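Local atomic coordinates of galectin-1 (Bufo arenarum, PDB entry 1A78), a protein that binds beta-galactosides as a homodimeric lectin, probably also recognises many complex carbohydrates, and may regulate apoptosis and cell differentiation. Residues C89-T94 with I98-S103; V60-S63 with A68-S71; A3-T8 with L126-I131; N47-F50 with G54-N57. One frame throughout, in Å; residues are numbered along the deposited sequence.

Interaction 1: residues C89-T94 with I98-S103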
loop_
_atom_site.group_PDB
_atom_site.type_symbol
_atom_site.label_atom_id
_atom_site.label_comp_id
_atom_site.label_asym_id
_atom_site.label_seq_id
_atom_site.Cartn_x
_atom_site.Cartn_y
_atom_site.Cartn_z
ATOM N N CYS A 89 7.757 6.056 -10.605
ATOM C CA CYS A 89 8.514 4.944 -10.065
ATOM C C CYS A 89 9.777 5.489 -9.434
ATOM O O CYS A 89 10.352 6.465 -9.909
ATOM C CB CYS A 89 8.861 3.961 -11.161
ATOM S SG CYS A 89 7.483 3.721 -12.250
ATOM N N PHE A 90 10.168 4.876 -8.325
ATOM C CA PHE A 90 11.335 5.270 -7.571
ATOM C C PHE A 90 12.167 4.034 -7.379
ATOM O O PHE A 90 11.702 3.040 -6.826
ATOM C CB PHE A 90 10.934 5.795 -6.182
ATOM C CG PHE A 90 9.865 6.809 -6.212
ATOM C CD1 PHE A 90 8.538 6.427 -6.218
ATOM C CD2 PHE A 90 10.180 8.163 -6.277
ATOM C CE1 PHE A 90 7.522 7.381 -6.301
ATOM C CE2 PHE A 90 9.178 9.135 -6.359
ATOM C CZ PHE A 90 7.850 8.749 -6.375
ATOM N N GLU A 91 13.419 4.130 -7.771
ATOM C CA GLU A 91 14.346 3.047 -7.661
ATOM C C GLU A 91 15.340 3.494 -6.619
ATOM O O GLU A 91 15.865 4.605 -6.696
ATOM C CB GLU A 91 15.024 2.848 -9.010
ATOM C CG GLU A 91 15.912 1.630 -9.110
ATOM C CD GLU A 91 16.756 1.685 -10.362
ATOM O OE1 GLU A 91 16.196 1.842 -11.479
ATOM O OE2 GLU A 91 17.990 1.633 -10.226
ATOM N N TYR A 92 15.616 2.629 -5.652
ATOM C CA TYR A 92 16.527 2.948 -4.569
ATOM C C TYR A 92 17.872 2.290 -4.761
ATOM O O TYR A 92 17.964 1.088 -4.967
ATOM C CB TYR A 92 15.900 2.511 -3.239
ATOM C CG TYR A 92 16.752 2.689 -2.006
ATOM C CD1 TYR A 92 17.635 3.766 -1.874
ATOM C CD2 TYR A 92 16.645 1.798 -0.940
ATOM C CE1 TYR A 92 18.378 3.944 -0.713
ATOM C CE2 TYR A 92 17.391 1.973 0.229
ATOM C CZ TYR A 92 18.247 3.043 0.337
ATOM O OH TYR A 92 18.961 3.220 1.503
ATOM N N GLN A 93 18.908 3.116 -4.753
ATOM C CA GLN A 93 20.286 2.681 -4.858
ATOM C C GLN A 93 20.914 3.308 -3.595
ATOM O O GLN A 93 20.420 4.314 -3.091
ATOM C CB GLN A 93 20.894 3.215 -6.148
ATOM C CG GLN A 93 20.211 2.688 -7.438
ATOM C CD GLN A 93 20.527 1.210 -7.736
ATOM O OE1 GLN A 93 21.575 0.701 -7.353
ATOM N NE2 GLN A 93 19.608 0.525 -8.403
ATOM N N THR A 94 21.960 2.716 -3.038
ATOM C CA THR A 94 22.525 3.253 -1.797
ATOM C C THR A 94 23.032 4.699 -1.818
ATOM O O THR A 94 23.250 5.307 -0.761
ATOM C CB THR A 94 23.675 2.356 -1.276
ATOM O OG1 THR A 94 24.539 2.004 -2.365
ATOM C CG2 THR A 94 23.121 1.085 -0.627
ATOM N N ILE A 98 16.490 7.022 -8.059
ATOM C CA ILE A 98 16.179 7.386 -9.426
ATOM C C ILE A 98 14.663 7.477 -9.570
ATOM O O ILE A 98 13.955 6.557 -9.162
ATOM C CB ILE A 98 16.783 6.352 -10.398
ATOM C CG1 ILE A 98 18.309 6.419 -10.296
ATOM C CG2 ILE A 98 16.298 6.591 -11.830
ATOM C CD1 ILE A 98 19.044 5.091 -10.517
ATOM N N ILE A 99 14.174 8.610 -10.083
ATOM C CA ILE A 99 12.747 8.836 -10.289
ATOM C C ILE A 99 12.458 8.781 -11.801
ATOM O O ILE A 99 13.118 9.472 -12.578
ATOM C CB ILE A 99 12.298 10.222 -9.733
ATOM C CG1 ILE A 99 12.646 10.369 -8.239
ATOM C CG2 ILE A 99 10.790 10.394 -9.911
ATOM C CD1 ILE A 99 14.006 10.941 -7.931
ATOM N N LYS A 100 11.480 7.968 -12.216
ATOM C CA LYS A 100 11.147 7.835 -13.627
ATOM C C LYS A 100 9.668 8.065 -13.828
ATOM O O LYS A 100 8.844 7.647 -13.013
ATOM C CB LYS A 100 11.556 6.464 -14.169
ATOM C CG LYS A 100 12.572 5.727 -13.304
ATOM C CD LYS A 100 13.427 4.742 -14.102
ATOM C CE LYS A 100 14.328 3.887 -13.178
ATOM N NZ LYS A 100 15.241 2.922 -13.919
ATOM N N PHE A 101 9.343 8.755 -14.915
ATOM C CA PHE A 101 7.973 9.108 -15.250
ATOM C C PHE A 101 7.510 8.233 -16.390
ATOM O O PHE A 101 8.325 7.768 -17.190
ATOM C CB PHE A 101 7.907 10.596 -15.650
ATOM C CG PHE A 101 8.411 11.534 -14.577
ATOM C CD1 PHE A 101 7.785 11.590 -13.331
ATOM C CD2 PHE A 101 9.566 12.281 -14.773
ATOM C CE1 PHE A 101 8.307 12.359 -12.307
ATOM C CE2 PHE A 101 10.099 13.056 -13.755
ATOM C CZ PHE A 101 9.470 13.092 -12.519
ATOM N N SER A 102 6.204 8.008 -16.478
ATOM C CA SER A 102 5.656 7.179 -17.545
ATOM C C SER A 102 6.123 7.725 -18.885
ATOM O O SER A 102 6.270 6.991 -19.864
ATOM C CB SER A 102 4.135 7.183 -17.483
ATOM O OG SER A 102 3.649 8.499 -17.323
ATOM N N SER A 103 6.417 9.021 -18.876
ATOM C CA SER A 103 6.886 9.760 -20.036
ATOM C C SER A 103 8.326 9.403 -20.441
ATOM O O SER A 103 8.920 10.061 -21.297
ATOM C CB SER A 103 6.792 11.260 -19.715
ATOM O OG SER A 103 7.567 11.588 -18.566
#

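Interaction 2: residues V60-S63 with A68-S71. With YIO (1-thio-beta-D-galactopyranose), chain C.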
loop_
_atom_site.group_PDB
_atom_site.type_symbol
_atom_site.label_atom_id
_atom_site.label_comp_id
_atom_site.label_asym_id
_atom_site.label_seq_id
_atom_site.Cartn_x
_atom_site.Cartn_y
_atom_site.Cartn_z
ATOM N N VAL A 60 9.570 19.994 -6.906
ATOM C CA VAL A 60 10.525 20.305 -5.844
ATOM C C VAL A 60 10.828 19.013 -5.077
ATOM O O VAL A 60 9.914 18.271 -4.776
ATOM C CB VAL A 60 9.946 21.373 -4.882
ATOM C CG1 VAL A 60 10.942 21.699 -3.798
ATOM C CG2 VAL A 60 9.599 22.630 -5.660
ATOM N N CYS A 61 12.093 18.698 -4.839
ATOM C CA CYS A 61 12.440 17.490 -4.104
ATOM C C CYS A 61 13.257 17.906 -2.916
ATOM O O CYS A 61 14.048 18.848 -3.008
ATOM C CB CYS A 61 13.266 16.509 -4.956
ATOM S SG CYS A 61 12.347 15.693 -6.260
ATOM N N ASN A 62 13.075 17.224 -1.790
ATOM C CA ASN A 62 13.863 17.569 -0.601
ATOM C C ASN A 62 13.905 16.385 0.344
ATOM O O ASN A 62 13.253 15.364 0.092
ATOM C CB ASN A 62 13.255 18.778 0.115
ATOM C CG ASN A 62 14.271 19.560 0.902
ATOM O OD1 ASN A 62 15.396 19.117 1.110
ATOM N ND2 ASN A 62 13.879 20.737 1.357
ATOM N N SER A 63 14.754 16.477 1.359
ATOM C CA SER A 63 14.859 15.438 2.367
ATOM C C SER A 63 14.409 16.138 3.646
ATOM O O SER A 63 14.378 17.368 3.699
ATOM C CB SER A 63 16.291 14.959 2.518
ATOM O OG SER A 63 17.117 16.010 2.971
ATOM N N ALA A 68 13.011 18.952 10.021
ATOM C CA ALA A 68 13.784 20.032 9.442
ATOM C C ALA A 68 14.086 19.708 7.978
ATOM O O ALA A 68 14.796 18.739 7.681
ATOM C CB ALA A 68 15.081 20.224 10.217
ATOM N N TRP A 69 13.506 20.490 7.071
ATOM C CA TRP A 69 13.737 20.312 5.653
ATOM C C TRP A 69 15.197 20.584 5.293
ATOM O O TRP A 69 15.882 21.333 5.985
ATOM C CB TRP A 69 12.838 21.228 4.877
ATOM C CG TRP A 69 11.425 20.853 4.951
ATOM C CD1 TRP A 69 10.445 21.511 5.621
ATOM C CD2 TRP A 69 10.791 19.768 4.276
ATOM N NE1 TRP A 69 9.235 20.920 5.402
ATOM C CE2 TRP A 69 9.412 19.840 4.580
ATOM C CE3 TRP A 69 11.247 18.741 3.439
ATOM C CZ2 TRP A 69 8.477 18.924 4.083
ATOM C CZ3 TRP A 69 10.315 17.826 2.940
ATOM C CH2 TRP A 69 8.942 17.929 3.269
ATOM N N GLY A 70 15.696 19.903 4.264
ATOM C CA GLY A 70 17.084 20.085 3.823
ATOM C C GLY A 70 17.160 20.983 2.590
ATOM O O GLY A 70 16.265 21.794 2.366
ATOM N N SER A 71 18.166 20.809 1.753
ATOM C CA SER A 71 18.274 21.659 0.562
ATOM C C SER A 71 17.377 21.216 -0.565
ATOM O O SER A 71 17.514 20.103 -1.064
ATOM C CB SER A 71 19.709 21.686 0.040
ATOM O OG SER A 71 20.622 21.831 1.111
HETATM C C1 YIO C . 7.960 23.772 1.807
HETATM C C2 YIO C . 6.653 23.022 1.753
HETATM C C3 YIO C . 6.862 21.581 2.177
HETATM C C4 YIO C . 7.850 20.955 1.231
HETATM C C5 YIO C . 9.147 21.763 1.248
HETATM C C6 YIO C . 10.147 21.270 0.235
HETATM O O2 YIO C . 5.721 23.637 2.613
HETATM O O3 YIO C . 5.633 20.885 2.094
HETATM O O4 YIO C . 7.291 20.925 -0.072
HETATM O O5 YIO C . 8.914 23.152 0.948
HETATM O O6 YIO C . 11.439 21.758 0.562
HETATM S S1 YIO C . 7.611 25.359 1.003
#

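Interaction 3: residues A3-T8 with L126-I131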
loop_
_atom_site.group_PDB
_atom_site.type_symbol
_atom_site.label_atom_id
_atom_site.label_comp_id
_atom_site.label_asym_id
_atom_site.label_seq_id
_atom_site.Cartn_x
_atom_site.Cartn_y
_atom_site.Cartn_z
ATOM N N ALA A 3 -4.557 14.469 2.141
ATOM C CA ALA A 3 -3.230 13.868 2.213
ATOM C C ALA A 3 -3.373 12.523 1.489
ATOM O O ALA A 3 -3.313 12.481 0.243
ATOM C CB ALA A 3 -2.816 13.658 3.675
ATOM N N GLY A 4 -3.618 11.446 2.247
ATOM C CA GLY A 4 -3.791 10.145 1.623
ATOM C C GLY A 4 -3.197 8.930 2.299
ATOM O O GLY A 4 -2.914 8.919 3.494
ATOM N N VAL A 5 -3.002 7.904 1.487
ATOM C CA VAL A 5 -2.471 6.623 1.909
ATOM C C VAL A 5 -1.077 6.686 2.483
ATOM O O VAL A 5 -0.240 7.442 1.985
ATOM C CB VAL A 5 -2.495 5.628 0.719
ATOM C CG1 VAL A 5 -1.659 4.397 0.989
ATOM C CG2 VAL A 5 -3.927 5.212 0.450
ATOM N N ALA A 6 -0.851 5.900 3.540
ATOM C CA ALA A 6 0.451 5.770 4.184
ATOM C C ALA A 6 0.734 4.278 4.294
ATOM O O ALA A 6 -0.095 3.539 4.831
ATOM C CB ALA A 6 0.433 6.380 5.539
ATOM N N VAL A 7 1.883 3.839 3.778
ATOM C CA VAL A 7 2.276 2.433 3.780
ATOM C C VAL A 7 3.436 2.304 4.715
ATOM O O VAL A 7 4.363 3.101 4.636
ATOM C CB VAL A 7 2.758 1.962 2.370
ATOM C CG1 VAL A 7 3.436 0.634 2.457
ATOM C CG2 VAL A 7 1.618 1.887 1.387
ATOM N N THR A 8 3.408 1.305 5.592
ATOM C CA THR A 8 4.503 1.095 6.519
ATOM C C THR A 8 5.032 -0.294 6.284
ATOM O O THR A 8 4.310 -1.112 5.753
ATOM C CB THR A 8 4.025 1.248 7.934
ATOM O OG1 THR A 8 3.095 2.341 7.977
ATOM C CG2 THR A 8 5.199 1.563 8.847
ATOM N N LEU A 126 -3.277 13.095 -3.690
ATOM C CA LEU A 126 -3.244 12.279 -4.892
ATOM C C LEU A 126 -4.105 11.058 -4.561
ATOM O O LEU A 126 -3.949 10.451 -3.495
ATOM C CB LEU A 126 -1.800 11.863 -5.153
ATOM C CG LEU A 126 -1.483 11.090 -6.413
ATOM C CD1 LEU A 126 -1.703 11.951 -7.633
ATOM C CD2 LEU A 126 -0.062 10.609 -6.336
ATOM N N ALA A 127 -5.075 10.755 -5.418
ATOM C CA ALA A 127 -5.945 9.601 -5.188
ATOM C C ALA A 127 -5.219 8.312 -5.557
ATOM O O ALA A 127 -4.824 8.123 -6.697
ATOM C CB ALA A 127 -7.253 9.729 -5.987
ATOM N N PHE A 128 -5.030 7.452 -4.567
ATOM C CA PHE A 128 -4.365 6.167 -4.719
ATOM C C PHE A 128 -5.135 5.174 -5.602
ATOM O O PHE A 128 -6.353 5.077 -5.542
ATOM C CB PHE A 128 -4.170 5.582 -3.314
ATOM C CG PHE A 128 -3.728 4.146 -3.285
ATOM C CD1 PHE A 128 -2.401 3.811 -3.485
ATOM C CD2 PHE A 128 -4.650 3.132 -3.040
ATOM C CE1 PHE A 128 -1.995 2.492 -3.443
ATOM C CE2 PHE A 128 -4.259 1.812 -2.998
ATOM C CZ PHE A 128 -2.932 1.488 -3.198
ATOM N N LYS A 129 -4.428 4.475 -6.468
ATOM C CA LYS A 129 -5.070 3.458 -7.289
ATOM C C LYS A 129 -4.314 2.152 -7.069
ATOM O O LYS A 129 -4.919 1.125 -6.844
ATOM C CB LYS A 129 -5.106 3.850 -8.776
ATOM C CG LYS A 129 -6.040 5.026 -9.062
ATOM C CD LYS A 129 -6.403 5.140 -10.541
ATOM C CE LYS A 129 -7.573 6.117 -10.745
ATOM N NZ LYS A 129 -8.162 6.097 -12.133
ATOM N N SER A 130 -2.987 2.229 -7.051
ATOM C CA SER A 130 -2.143 1.077 -6.848
ATOM C C SER A 130 -0.697 1.422 -6.475
ATOM O O SER A 130 -0.223 2.549 -6.677
ATOM C CB SER A 130 -2.189 0.173 -8.086
ATOM O OG SER A 130 -1.533 0.763 -9.184
ATOM N N ILE A 131 -0.025 0.442 -5.880
ATOM C CA ILE A 131 1.358 0.529 -5.466
ATOM C C ILE A 131 1.952 -0.842 -5.791
ATOM O O ILE A 131 1.364 -1.866 -5.451
ATOM C CB ILE A 131 1.466 0.804 -3.960
ATOM C CG1 ILE A 131 2.923 0.755 -3.512
ATOM C CG2 ILE A 131 0.627 -0.208 -3.171
ATOM C CD1 ILE A 131 3.146 1.421 -2.172
HETATM O O HOH W 1 -4.165 8.733 -1.118
#

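Interaction 4: residues N47-F50 with G54-N57. With YIO (1-thio-beta-D-galactopyranose), chain C; GAL (beta-D-galactopyranose), chain B.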
loop_
_atom_site.group_PDB
_atom_site.type_symbol
_atom_site.label_atom_id
_atom_site.label_comp_id
_atom_site.label_asym_id
_atom_site.label_seq_id
_atom_site.Cartn_x
_atom_site.Cartn_y
_atom_site.Cartn_z
ATOM N N ASN A 47 7.602 16.647 -4.543
ATOM C CA ASN A 47 6.432 17.513 -4.616
ATOM C C ASN A 47 6.218 18.163 -6.001
ATOM O O ASN A 47 7.012 19.007 -6.422
ATOM C CB ASN A 47 6.600 18.570 -3.517
ATOM C CG ASN A 47 5.383 19.458 -3.330
ATOM O OD1 ASN A 47 5.478 20.457 -2.625
ATOM N ND2 ASN A 47 4.234 19.094 -3.906
ATOM N N ALA A 48 5.171 17.746 -6.712
ATOM C CA ALA A 48 4.862 18.306 -8.029
ATOM C C ALA A 48 3.913 19.478 -7.807
ATOM O O ALA A 48 2.739 19.286 -7.469
ATOM C CB ALA A 48 4.216 17.260 -8.934
ATOM N N ARG A 49 4.421 20.689 -8.020
ATOM C CA ARG A 49 3.663 21.918 -7.822
ATOM C C ARG A 49 3.027 22.530 -9.057
ATOM O O ARG A 49 3.700 23.118 -9.881
ATOM C CB ARG A 49 4.564 22.957 -7.142
ATOM C CG ARG A 49 5.099 22.486 -5.793
ATOM C CD ARG A 49 5.961 23.524 -5.092
ATOM N NE ARG A 49 6.348 23.080 -3.753
ATOM C CZ ARG A 49 7.113 23.768 -2.906
ATOM N NH1 ARG A 49 7.596 24.964 -3.236
ATOM N NH2 ARG A 49 7.431 23.241 -1.736
ATOM N N PHE A 50 1.720 22.375 -9.187
ATOM C CA PHE A 50 1.000 22.969 -10.309
ATOM C C PHE A 50 1.028 24.491 -10.134
ATOM O O PHE A 50 1.420 25.232 -11.028
ATOM C CB PHE A 50 -0.450 22.483 -10.333
ATOM C CG PHE A 50 -0.595 21.089 -10.811
ATOM C CD1 PHE A 50 -0.668 20.819 -12.174
ATOM C CD2 PHE A 50 -0.598 20.028 -9.907
ATOM C CE1 PHE A 50 -0.735 19.500 -12.638
ATOM C CE2 PHE A 50 -0.667 18.705 -10.354
ATOM C CZ PHE A 50 -0.734 18.441 -11.728
ATOM N N GLY A 54 4.504 30.158 -5.316
ATOM C CA GLY A 54 5.278 30.815 -6.351
ATOM C C GLY A 54 5.870 29.852 -7.379
ATOM O O GLY A 54 6.422 30.296 -8.392
ATOM N N ASP A 55 5.806 28.542 -7.120
ATOM C CA ASP A 55 6.299 27.525 -8.065
ATOM C C ASP A 55 5.094 27.135 -8.930
ATOM O O ASP A 55 4.053 26.725 -8.415
ATOM C CB ASP A 55 6.822 26.294 -7.315
ATOM C CG ASP A 55 8.188 26.513 -6.714
ATOM O OD1 ASP A 55 9.008 27.204 -7.340
ATOM O OD2 ASP A 55 8.475 25.970 -5.632
ATOM N N VAL A 56 5.193 27.327 -10.233
ATOM C CA VAL A 56 4.076 27.010 -11.120
ATOM C C VAL A 56 4.623 25.909 -12.010
ATOM O O VAL A 56 5.733 26.047 -12.512
ATOM C CB VAL A 56 3.637 28.291 -11.928
ATOM C CG1 VAL A 56 2.553 27.958 -12.937
ATOM C CG2 VAL A 56 3.119 29.395 -10.954
ATOM N N ASN A 57 3.916 24.783 -12.109
ATOM C CA ASN A 57 4.364 23.632 -12.901
ATOM C C ASN A 57 5.825 23.263 -12.683
ATOM O O ASN A 57 6.574 23.073 -13.637
ATOM C CB ASN A 57 4.147 23.847 -14.387
ATOM C CG ASN A 57 2.750 23.573 -14.808
ATOM O OD1 ASN A 57 1.798 23.977 -14.146
ATOM N ND2 ASN A 57 2.600 22.913 -15.933
HETATM C C1 YIO C . 7.960 23.772 1.807
HETATM C C2 YIO C . 6.653 23.022 1.753
HETATM C C3 YIO C . 6.862 21.581 2.177
HETATM C C4 YIO C . 7.850 20.955 1.231
HETATM C C5 YIO C . 9.147 21.763 1.248
HETATM C C6 YIO C . 10.147 21.270 0.235
HETATM O O2 YIO C . 5.721 23.637 2.613
HETATM O O3 YIO C . 5.633 20.885 2.094
HETATM O O4 YIO C . 7.291 20.925 -0.072
HETATM O O5 YIO C . 8.914 23.152 0.948
HETATM O O6 YIO C . 11.439 21.758 0.562
HETATM S S1 YIO C . 7.611 25.359 1.003
HETATM C C1 GAL B . 9.280 26.089 1.123
HETATM C C2 GAL B . 9.675 26.700 -0.233
HETATM C C3 GAL B . 11.115 27.226 -0.187
HETATM C C4 GAL B . 11.278 28.200 0.988
HETATM C C5 GAL B . 10.874 27.498 2.267
HETATM C C6 GAL B . 10.980 28.452 3.432
HETATM O O2 GAL B . 9.562 25.741 -1.270
HETATM O O3 GAL B . 11.417 27.881 -1.409
HETATM O O4 GAL B . 10.434 29.334 0.812
HETATM O O5 GAL B . 9.485 27.066 2.167
HETATM O O6 GAL B . 10.305 27.944 4.561
#

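Interaction 1: residues C89-T94 with I98-S103
Glu91 and Ile98 face each other as a hydrogen-bonded pair of an antiparallel ladder, and with Lys100 they bury most of the surface here. Glu91 N gives its hydrogen to Ile98 O at 2.8 Å, and Ile98 N returns one to Glu91 O at 2.8 Å. The two side chains then leave the sheet side by side in the same direction, which brings Ile98 CD1 to 3.6 Å from Glu91 OE2. A first torsion of -173° sends Glu91 CG away from its own N, and the extended chain beyond it carries the carboxylate as far as the end of Lys100. There Lys100 NZ forms a salt bridge with Glu91 OE1 at 2.8 Å, arriving almost straight down the C-O bond. The bridge is diagonal, because the ladder partner of Lys100 is Cys89, to which it is joined by two backbone hydrogen bonds. The second oxygen is also taken: Gln93 NE2 donates to Glu91 OE2 at 2.7 Å, on the anti side, so both ends of the carboxylate are held. On the other face, Phe90 CD2 lies 3.8 Å from Ile99 CG1, and both residues pack on Leu44 of strand 41-49. Strands 85-92 and 96-101 form a beta hairpin in one sheet of the galectin beta-sandwich, with Phe90 and Ile99 on the face turned to the opposite sheet.

Interaction 2: residues V60-S63 with A68-S71
Asn62 ND2 is shared between protein and sugar: it donates to Gly70 O at 2.8 Å and to O6 of the thiogalactose YIO, also at 2.8 Å. The bond to the sugar is the straighter, with an N-H...O angle of 170°. Gly70 O lies in the amide plane of Asn62, yet the nitrogen sits well above the Gly70 carbonyl plane and so is not on a lone pair. At the other end of the amide, Ser63 N donates to Asn62 OD1 at 2.7 Å in a bent bond, tilted from the carbonyl plane; contacts at both ends thus restrain the amide. A backbone bond from Gly70 N to Ser63 O, 2.9 Å long, joins 60-63 to 68-71. Trp69, from 68-71, reaches the same sugar. Its ring lays one face under the galactose, with YIO C5 3.8 Å above the plane over the ring centre and Trp69 CZ2 3.6 Å from YIO C4. The ring also meets His45 edge-to-face, while Ser63 OG turns to Arg112 NE. An apolar sugar face stacked on tryptophan, with the 6-hydroxyl bound by an asparagine on the neighbouring strand, is the signature of the galectin beta-galactoside site.

Interaction 3: residues A3-T8 with L126-I131
With chi1 at 166°, Val5 swings CG1 away from its backbone N and leaves CG2 to face Phe128, whose CB points toward 3-8 and whose chi1 of 169° sets CG beside the same methyl. The result is an oblique crossing in which Val5 CG2 lies 3.8 Å from Phe128 CB and 3.9 Å from Phe128 CG, touching the root of the aromatic side chain. The ring itself is set by its own strand: Ser130 N lies 3.7 Å above one face, offset toward the rim, and Ile131 CB sits in plane at the edge. Further along, Val7 and Ile131 reach toward each other tip to tip, Val7 CG2 standing 3.9 Å from Ile131 CD1. These contacts join the strands that are outermost within this chain in the two sheets of the galectin beta-sandwich, 6-12 from one and 127-133 from the other, so segments near the two ends of the chain meet by apolar packing between layers. The CA atoms of Val7 and Ile131 are 9.5 Å apart, consistent with facing sheets and too far for a shared ladder. One water supplies a polar link, accepting from Val5 N at 3.0 Å and donating to Leu126 O at 2.9 Å. Lys129 and Ser130 together face Lys21, forming a classic beta bulge in strand 127-133. Both sheets continue into the second subunit of the homodimer through antiparallel ladders, and Ala6 O is hydrogen-bonded to Thr8 OG1 of that subunit. Val7 also packs on Val5 of the second subunit, and Phe128 on its Thr133.

Interaction 4: residues N47-F50 with G54-N57
In the beta-galactoside site, Arg49 and Asp55 form a salt bridge beside the bound thiodigalactoside. Arg49 NH1 donates to Asp55 OD2 at 2.7 Å; Asp55 OD2 receives it on its anti lone pair, though the bond is bent (134°), with the guanidinium and carboxylate planes 36° apart. The same nitrogen donates to O2 of the galactose GAL at 2.9 Å. Arg49 NH2 turns to the other sugar ring and binds YIO O4, again at 2.9 Å; its bond to YIO O5 is weak. Behind them, Arg49 NE donates to Asn47 OD1 at 3.0 Å along a nearly straight line (172°), so all three nitrogens are engaged and the guanidinium is kept from rotating. The extended run from CG to NE carries this flat group from the end of strand 41-49 out to the sugars. Here the chain turns a corner at Phe50 and another at Asn57, either side of the short strand 55-56, a corner loop that sets Asp55 beside Arg49 at the sugar site of the galectin fold. Asn57 N donates to Phe50 O at 2.8 Å and ties the two corners together. Asp55 OD2 has a second cationic partner in Arg74 NH2, which itself hydrogen-bonds GAL.

How the interactions relate
Starting at the N terminus, residues 3-8 wait for their partner until 126-131, so interaction 3 closes a loop that spans nearly the whole chain and holds the other three. Within it come, in series, interaction 4, interaction 2 and interaction 1, each closing a short local turn; none cross. Interactions 4 and 2 meet where strands 41-49 and 58-65 run side by side, through a probable hydrogen bond of 2.8 Å between Val60 N and Asn47 O; both touch the same thiogalactose ring. Interaction 1 belongs to the other sheet, its centre about 18 Å from that of interaction 2. Interaction 3 joins both sheets at the dimer edge, about 21 Å centre to centre from interaction 2.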